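Local coordinates for protein metallocarboxypeptidase (Trypanosoma cruzi, PDB 3DWC) that probably acts as a metal-dependent carboxypeptidase of the M32 family, releasing C-terminal amino acids other than proline from peptides with broad specificity, at residues H52-I57 with L97-V102; K61-I66 with R89-E94. One frame throughout, in Å; residues are numbered along the deposited sequence.

Interaction 1. Residues H52-I57 with L97-V102; sequences HMHDTI and LPEEFV
His54 and Glu99 join two helices whose CA atoms, across these segments, come no closer than the 10.1 Å between those of His54 and Glu99. One polar bond carries the contact: His54 NE2 donates to Glu99 OE1 at 3.1 Å, clearly bent, with an N-H...O angle of 144°. The acceptor lies in the imidazole plane, at the ring edge. Seen from the carboxylate, the donor arrives on the anti side of OE1 and stands 31° out of the carboxylate plane, and the two flat groups are clearly tilted against each other. A further edge contact, His54 CD2 to Glu99 OE1 at 3.6 Å, shows the oxygen lying beside the NE2 corner.

Both side chains reach out to meet. In His54, CG is anti to the backbone N (chi1 177°), carrying the ring away from its own helix; Glu99 has CG beside its backbone N and an extended chain beyond it. At the other ring nitrogen, His54 ND1 faces Glu94 OE2 in a probable hydrogen bond, modelled too short to be certain. If that bond is real, carboxylates at the two ring nitrogens would hold the ring's rotation. Asp55 OD1, 4.8 Å from Glu99 OE1, adds negative charge nearby. On another side of the same helix, Thr56 OG1 donates to His52 O at 2.8 Å and sits 3.7 Å above the His52 ring plane, over its centre; His52 also stacks on His52 of the second subunit.

The contact is small, about 100 Å², and lies at the surface, joining the last turns of helix 39-57 to the first turn of helix 99-122, right after its N-cap Pro98. Met53 packs on helix 3-32, while Phe101 is covered by helix 125-147.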
loop_
_atom_site.group_PDB
_atom_site.type_symbol
_atom_site.label_atom_id
_atom_site.label_comp_id
_atom_site.label_asym_id
_atom_site.label_seq_id
_atom_site.Cartn_x
_atom_site.Cartn_y
_atom_site.Cartn_z
ATOM N N HIS B 52 -16.065 -10.730 0.495
ATOM C CA HIS B 52 -15.647 -11.943 1.184
ATOM C C HIS B 52 -15.806 -11.746 2.692
ATOM O O HIS B 52 -16.373 -12.584 3.386
ATOM C CB HIS B 52 -14.214 -12.319 0.798
ATOM C CG HIS B 52 -13.739 -13.606 1.405
ATOM N ND1 HIS B 52 -14.391 -14.799 1.221
ATOM C CD2 HIS B 52 -12.698 -13.868 2.233
ATOM C CE1 HIS B 52 -13.770 -15.746 1.902
ATOM N NE2 HIS B 52 -12.738 -15.206 2.525
ATOM N N MET B 53 -15.355 -10.605 3.198
ATOM C CA MET B 53 -15.532 -10.305 4.618
ATOM C C MET B 53 -17.006 -10.351 4.980
ATOM O O MET B 53 -17.376 -10.923 5.998
ATOM C CB MET B 53 -14.950 -8.958 4.957
ATOM C CG MET B 53 -13.480 -8.897 4.707
ATOM S SD MET B 53 -12.775 -7.319 5.130
ATOM C CE MET B 53 -13.011 -7.287 6.911
ATOM N N HIS B 54 -17.858 -9.798 4.125
ATOM C CA HIS B 54 -19.297 -9.841 4.356
ATOM C C HIS B 54 -19.897 -11.258 4.401
ATOM O O HIS B 54 -20.718 -11.550 5.287
ATOM C CB HIS B 54 -20.022 -9.043 3.289
ATOM C CG HIS B 54 -21.511 -9.095 3.420
ATOM N ND1 HIS B 54 -22.195 -8.381 4.379
ATOM C CD2 HIS B 54 -22.445 -9.769 2.711
ATOM C CE1 HIS B 54 -23.492 -8.597 4.238
ATOM N NE2 HIS B 54 -23.668 -9.442 3.238
ATOM N N ASP B 55 -19.521 -12.110 3.442
ATOM C CA ASP B 55 -19.959 -13.501 3.400
ATOM C C ASP B 55 -19.446 -14.302 4.595
ATOM O O ASP B 55 -20.146 -15.164 5.110
ATOM C CB ASP B 55 -19.467 -14.186 2.125
ATOM C CG ASP B 55 -20.125 -13.656 0.878
ATOM O OD1 ASP B 55 -21.122 -12.916 0.975
ATOM O OD2 ASP B 55 -19.632 -13.964 -0.213
ATOM N N THR B 56 -18.225 -14.005 5.030
ATOM C CA THR B 56 -17.626 -14.661 6.176
ATOM C C THR B 56 -18.392 -14.373 7.469
ATOM O O THR B 56 -18.765 -15.313 8.175
ATOM C CB THR B 56 -16.150 -14.243 6.318
ATOM O OG1 THR B 56 -15.470 -14.589 5.112
ATOM C CG2 THR B 56 -15.472 -14.961 7.483
ATOM N N ILE B 57 -18.658 -13.096 7.760
ATOM C CA ILE B 57 -19.362 -12.721 9.012
ATOM C C ILE B 57 -20.858 -13.023 8.978
ATOM O O ILE B 57 -21.470 -13.178 10.035
ATOM C CB ILE B 57 -19.134 -11.222 9.424
ATOM C CG1 ILE B 57 -19.309 -11.042 10.968
ATOM C CG2 ILE B 57 -20.033 -10.304 8.635
ATOM C CD1 ILE B 57 -19.050 -9.617 11.518
ATOM N N LEU B 97 -29.027 -5.643 8.185
ATOM C CA LEU B 97 -29.475 -5.040 6.939
ATOM C C LEU B 97 -29.577 -6.115 5.854
ATOM O O LEU B 97 -28.570 -6.758 5.538
ATOM C CB LEU B 97 -28.466 -3.980 6.475
ATOM C CG LEU B 97 -28.242 -2.722 7.331
ATOM C CD1 LEU B 97 -27.581 -1.665 6.480
ATOM C CD2 LEU B 97 -29.536 -2.175 7.916
ATOM N N PRO B 98 -30.772 -6.311 5.263
ATOM C CA PRO B 98 -30.855 -7.225 4.117
ATOM C C PRO B 98 -30.054 -6.742 2.894
ATOM O O PRO B 98 -29.957 -5.539 2.643
ATOM C CB PRO B 98 -32.360 -7.281 3.816
ATOM C CG PRO B 98 -33.024 -6.817 5.061
ATOM C CD PRO B 98 -32.095 -5.772 5.614
ATOM N N GLU B 99 -29.499 -7.696 2.145
ATOM C CA GLU B 99 -28.558 -7.401 1.058
ATOM C C GLU B 99 -29.193 -6.534 -0.020
ATOM O O GLU B 99 -28.512 -5.742 -0.670
ATOM C CB GLU B 99 -28.009 -8.695 0.453
ATOM C CG GLU B 99 -27.290 -9.583 1.474
ATOM C CD GLU B 99 -26.494 -10.706 0.843
ATOM O OE1 GLU B 99 -25.540 -11.179 1.499
ATOM O OE2 GLU B 99 -26.816 -11.123 -0.294
ATOM N N GLU B 100 -30.504 -6.692 -0.179
ATOM C CA GLU B 100 -31.319 -5.873 -1.078
ATOM C C GLU B 100 -31.248 -4.397 -0.674
ATOM O O GLU B 100 -31.024 -3.526 -1.510
ATOM C CB GLU B 100 -32.767 -6.401 -1.079
ATOM C CG GLU B 100 -33.778 -5.600 -1.900
ATOM C CD GLU B 100 -34.230 -4.320 -1.200
ATOM O OE1 GLU B 100 -34.308 -3.269 -1.880
ATOM O OE2 GLU B 100 -34.489 -4.363 0.027
ATOM N N PHE B 101 -31.426 -4.125 0.614
ATOM C CA PHE B 101 -31.252 -2.769 1.138
ATOM C C PHE B 101 -29.826 -2.276 0.925
ATOM O O PHE B 101 -29.616 -1.171 0.453
ATOM C CB PHE B 101 -31.582 -2.717 2.626
ATOM C CG PHE B 101 -31.498 -1.349 3.201
ATOM C CD1 PHE B 101 -32.627 -0.560 3.301
ATOM C CD2 PHE B 101 -30.283 -0.833 3.625
ATOM C CE1 PHE B 101 -32.551 0.713 3.829
ATOM C CE2 PHE B 101 -30.205 0.444 4.141
ATOM C CZ PHE B 101 -31.345 1.213 4.244
ATOM N N VAL B 102 -28.860 -3.119 1.283
ATOM C CA VAL B 102 -27.442 -2.782 1.168
ATOM C C VAL B 102 -27.049 -2.325 -0.244
ATOM O O VAL B 102 -26.460 -1.263 -0.391
ATOM C CB VAL B 102 -26.541 -3.961 1.656
ATOM C CG1 VAL B 102 -25.091 -3.791 1.215
ATOM C CG2 VAL B 102 -26.620 -4.085 3.161
#

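Interaction 2. Residues K61-I66 with R89-E94; sequences KIRALI and RAWELE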
loop_
_atom_site.group_PDB
_atom_site.type_symbol
_atom_site.label_atom_id
_atom_site.label_comp_id
_atom_site.label_asym_id
_atom_site.label_seq_id
_atom_site.Cartn_x
_atom_site.Cartn_y
_atom_site.Cartn_z
ATOM N N LYS B 61 -23.418 -20.135 10.097
ATOM C CA LYS B 61 -22.699 -20.714 11.238
ATOM C C LYS B 61 -22.296 -19.709 12.323
ATOM O O LYS B 61 -22.202 -20.080 13.492
ATOM C CB LYS B 61 -21.477 -21.523 10.784
ATOM C CG LYS B 61 -20.215 -20.708 10.535
ATOM C CD LYS B 61 -19.013 -21.584 10.095
ATOM C CE LYS B 61 -17.718 -20.749 10.025
ATOM N NZ LYS B 61 -16.439 -21.536 9.954
ATOM N N ILE B 62 -22.049 -18.446 11.951
ATOM C CA ILE B 62 -21.578 -17.460 12.925
ATOM C C ILE B 62 -22.634 -17.227 13.982
ATOM O O ILE B 62 -22.334 -17.263 15.178
ATOM C CB ILE B 62 -21.196 -16.080 12.275
ATOM C CG1 ILE B 62 -20.192 -16.273 11.147
ATOM C CG2 ILE B 62 -20.586 -15.157 13.293
ATOM C CD1 ILE B 62 -18.974 -17.083 11.549
ATOM N N ARG B 63 -23.860 -16.964 13.545
ATOM C CA ARG B 63 -24.988 -16.783 14.458
ATOM C C ARG B 63 -25.171 -17.971 15.403
ATOM O O ARG B 63 -25.334 -17.797 16.611
ATOM C CB ARG B 63 -26.266 -16.577 13.659
ATOM C CG ARG B 63 -27.511 -16.281 14.490
ATOM C CD ARG B 63 -28.741 -16.518 13.650
ATOM N NE ARG B 63 -29.958 -16.383 14.439
ATOM C CZ ARG B 63 -30.754 -15.313 14.445
ATOM N NH1 ARG B 63 -30.479 -14.242 13.698
ATOM N NH2 ARG B 63 -31.853 -15.326 15.209
ATOM N N ALA B 64 -25.147 -19.171 14.845
ATOM C CA ALA B 64 -25.219 -20.404 15.628
ATOM C C ALA B 64 -24.044 -20.482 16.612
ATOM O O ALA B 64 -24.213 -20.894 17.768
ATOM C CB ALA B 64 -25.238 -21.614 14.700
ATOM N N LEU B 65 -22.860 -20.054 16.173
ATOM C CA LEU B 65 -21.696 -20.067 17.054
ATOM C C LEU B 65 -21.888 -19.075 18.221
ATOM O O LEU B 65 -21.665 -19.404 19.379
ATOM C CB LEU B 65 -20.401 -19.778 16.280
ATOM C CG LEU B 65 -19.751 -20.921 15.494
ATOM C CD1 LEU B 65 -18.575 -20.395 14.700
ATOM C CD2 LEU B 65 -19.313 -22.063 16.398
ATOM N N ILE B 66 -22.332 -17.870 17.894
ATOM C CA ILE B 66 -22.554 -16.843 18.888
ATOM C C ILE B 66 -23.586 -17.313 19.919
ATOM O O ILE B 66 -23.392 -17.149 21.119
ATOM C CB ILE B 66 -22.999 -15.490 18.245
ATOM C CG1 ILE B 66 -21.872 -14.856 17.414
ATOM C CG2 ILE B 66 -23.378 -14.500 19.303
ATOM C CD1 ILE B 66 -22.299 -13.571 16.725
ATOM N N ARG B 89 -21.993 -7.623 18.473
ATOM C CA ARG B 89 -22.161 -6.284 17.934
ATOM C C ARG B 89 -21.673 -6.159 16.473
ATOM O O ARG B 89 -22.399 -5.621 15.642
ATOM C CB ARG B 89 -21.428 -5.268 18.808
ATOM C CG ARG B 89 -21.422 -3.897 18.199
ATOM C CD ARG B 89 -20.776 -2.850 19.094
ATOM N NE ARG B 89 -20.584 -1.604 18.324
ATOM C CZ ARG B 89 -21.576 -0.765 17.968
ATOM N NH1 ARG B 89 -22.856 -1.007 18.281
ATOM N NH2 ARG B 89 -21.285 0.308 17.271
ATOM N N ALA B 90 -20.443 -6.613 16.187
ATOM C CA ALA B 90 -19.927 -6.597 14.806
ATOM C C ALA B 90 -20.818 -7.443 13.900
ATOM O O ALA B 90 -21.081 -7.051 12.794
ATOM C CB ALA B 90 -18.481 -7.103 14.722
ATOM N N TRP B 91 -21.291 -8.587 14.391
ATOM C CA TRP B 91 -22.156 -9.466 13.603
ATOM C C TRP B 91 -23.513 -8.798 13.313
ATOM O O TRP B 91 -24.013 -8.819 12.190
ATOM C CB TRP B 91 -22.325 -10.809 14.331
ATOM C CG TRP B 91 -23.264 -11.734 13.649
ATOM C CD1 TRP B 91 -22.961 -12.672 12.705
ATOM C CD2 TRP B 91 -24.675 -11.814 13.855
ATOM N NE1 TRP B 91 -24.107 -13.322 12.305
ATOM C CE2 TRP B 91 -25.167 -12.810 13.006
ATOM C CE3 TRP B 91 -25.570 -11.137 14.694
ATOM C CZ2 TRP B 91 -26.508 -13.139 12.966
ATOM C CZ3 TRP B 91 -26.889 -11.455 14.641
ATOM C CH2 TRP B 91 -27.350 -12.447 13.789
ATOM N N GLU B 92 -24.105 -8.184 14.329
ATOM C CA GLU B 92 -25.373 -7.472 14.141
ATOM C C GLU B 92 -25.236 -6.303 13.170
ATOM O O GLU B 92 -26.118 -6.033 12.381
ATOM C CB GLU B 92 -25.925 -7.001 15.490
ATOM C CG GLU B 92 -26.527 -8.132 16.303
ATOM C CD GLU B 92 -27.004 -7.715 17.678
ATOM O OE1 GLU B 92 -27.373 -8.607 18.471
ATOM O OE2 GLU B 92 -27.011 -6.503 17.973
ATOM N N LEU B 93 -24.106 -5.620 13.211
ATOM C CA LEU B 93 -23.897 -4.477 12.340
ATOM C C LEU B 93 -23.885 -4.866 10.859
ATOM O O LEU B 93 -24.246 -4.047 10.018
ATOM C CB LEU B 93 -22.605 -3.749 12.711
ATOM C CG LEU B 93 -22.631 -2.828 13.940
ATOM C CD1 LEU B 93 -21.201 -2.459 14.445
ATOM C CD2 LEU B 93 -23.442 -1.578 13.637
ATOM N N GLU B 94 -23.432 -6.080 10.534
ATOM C CA GLU B 94 -23.421 -6.544 9.130
ATOM C C GLU B 94 -24.641 -7.353 8.748
ATOM O O GLU B 94 -24.983 -7.467 7.566
ATOM C CB GLU B 94 -22.179 -7.389 8.818
ATOM C CG GLU B 94 -21.007 -6.591 8.203
ATOM C CD GLU B 94 -21.306 -5.985 6.824
ATOM O OE1 GLU B 94 -20.990 -4.798 6.651
ATOM O OE2 GLU B 94 -21.827 -6.661 5.918
HETATM O O HOH W 1 -25.040 -15.517 10.604
#
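The Trp91 indole meets Ile62, Arg63 and Ile66, all three approaching its plane obliquely, while a water lies in plane at its edge. That water accepts from Trp91 NE1 at 2.9 Å and, weakly, from the backbone N of Arg63, a loose link between the two helices. At the pyrrole end, Ile62 CG2 touches Trp91 CD1 at 3.5 Å. Along the benzene end runs the Arg63 chain, extended from CG to NE: Arg63 CB is 3.5 Å from Trp91 CZ2, and NH1 comes within 3.6 Å of CH2. The Arg63 guanidinium is turned 69° from the indole, far from a parallel stack. Nearer the root, Ile66 CD1 sits 3.7 Å from Trp91 CB. With CG anti to the backbone N (chi1 176°), Trp91 swings its ring across to helix 60-71.

Ile62 also packs on Leu9 of helix 3-32. The short helical segments run roughly antiparallel, at a crossing angle of -146° with axes 11.2 Å apart, and helices 60-71 and 78-95 follow each other in the chain: an antiparallel helical hairpin, in which Trp91 makes all the side-chain contacts between these two segments.

Overall arrangement
From the N terminus, helix 3-32 leads to helix 39-57, whose end carries the first half of interaction 1. The chain then runs through helix 60-71, turns back along helix 78-95, and interaction 2 ties these two together, closing a loop of 22 residues. Helix 99-122 follows at once and supplies the second half of interaction 1, which closes a loop of 39 residues with interaction 2 nested wholly inside. The centres are about 12 Å apart, and Ile57 joins them, its side chain on Ala90 and its carbonyl oxygen beside the Trp91 ring. Together the contacts link four consecutive helices on one flank of the mainly helical M32 fold, away from the cobalt site.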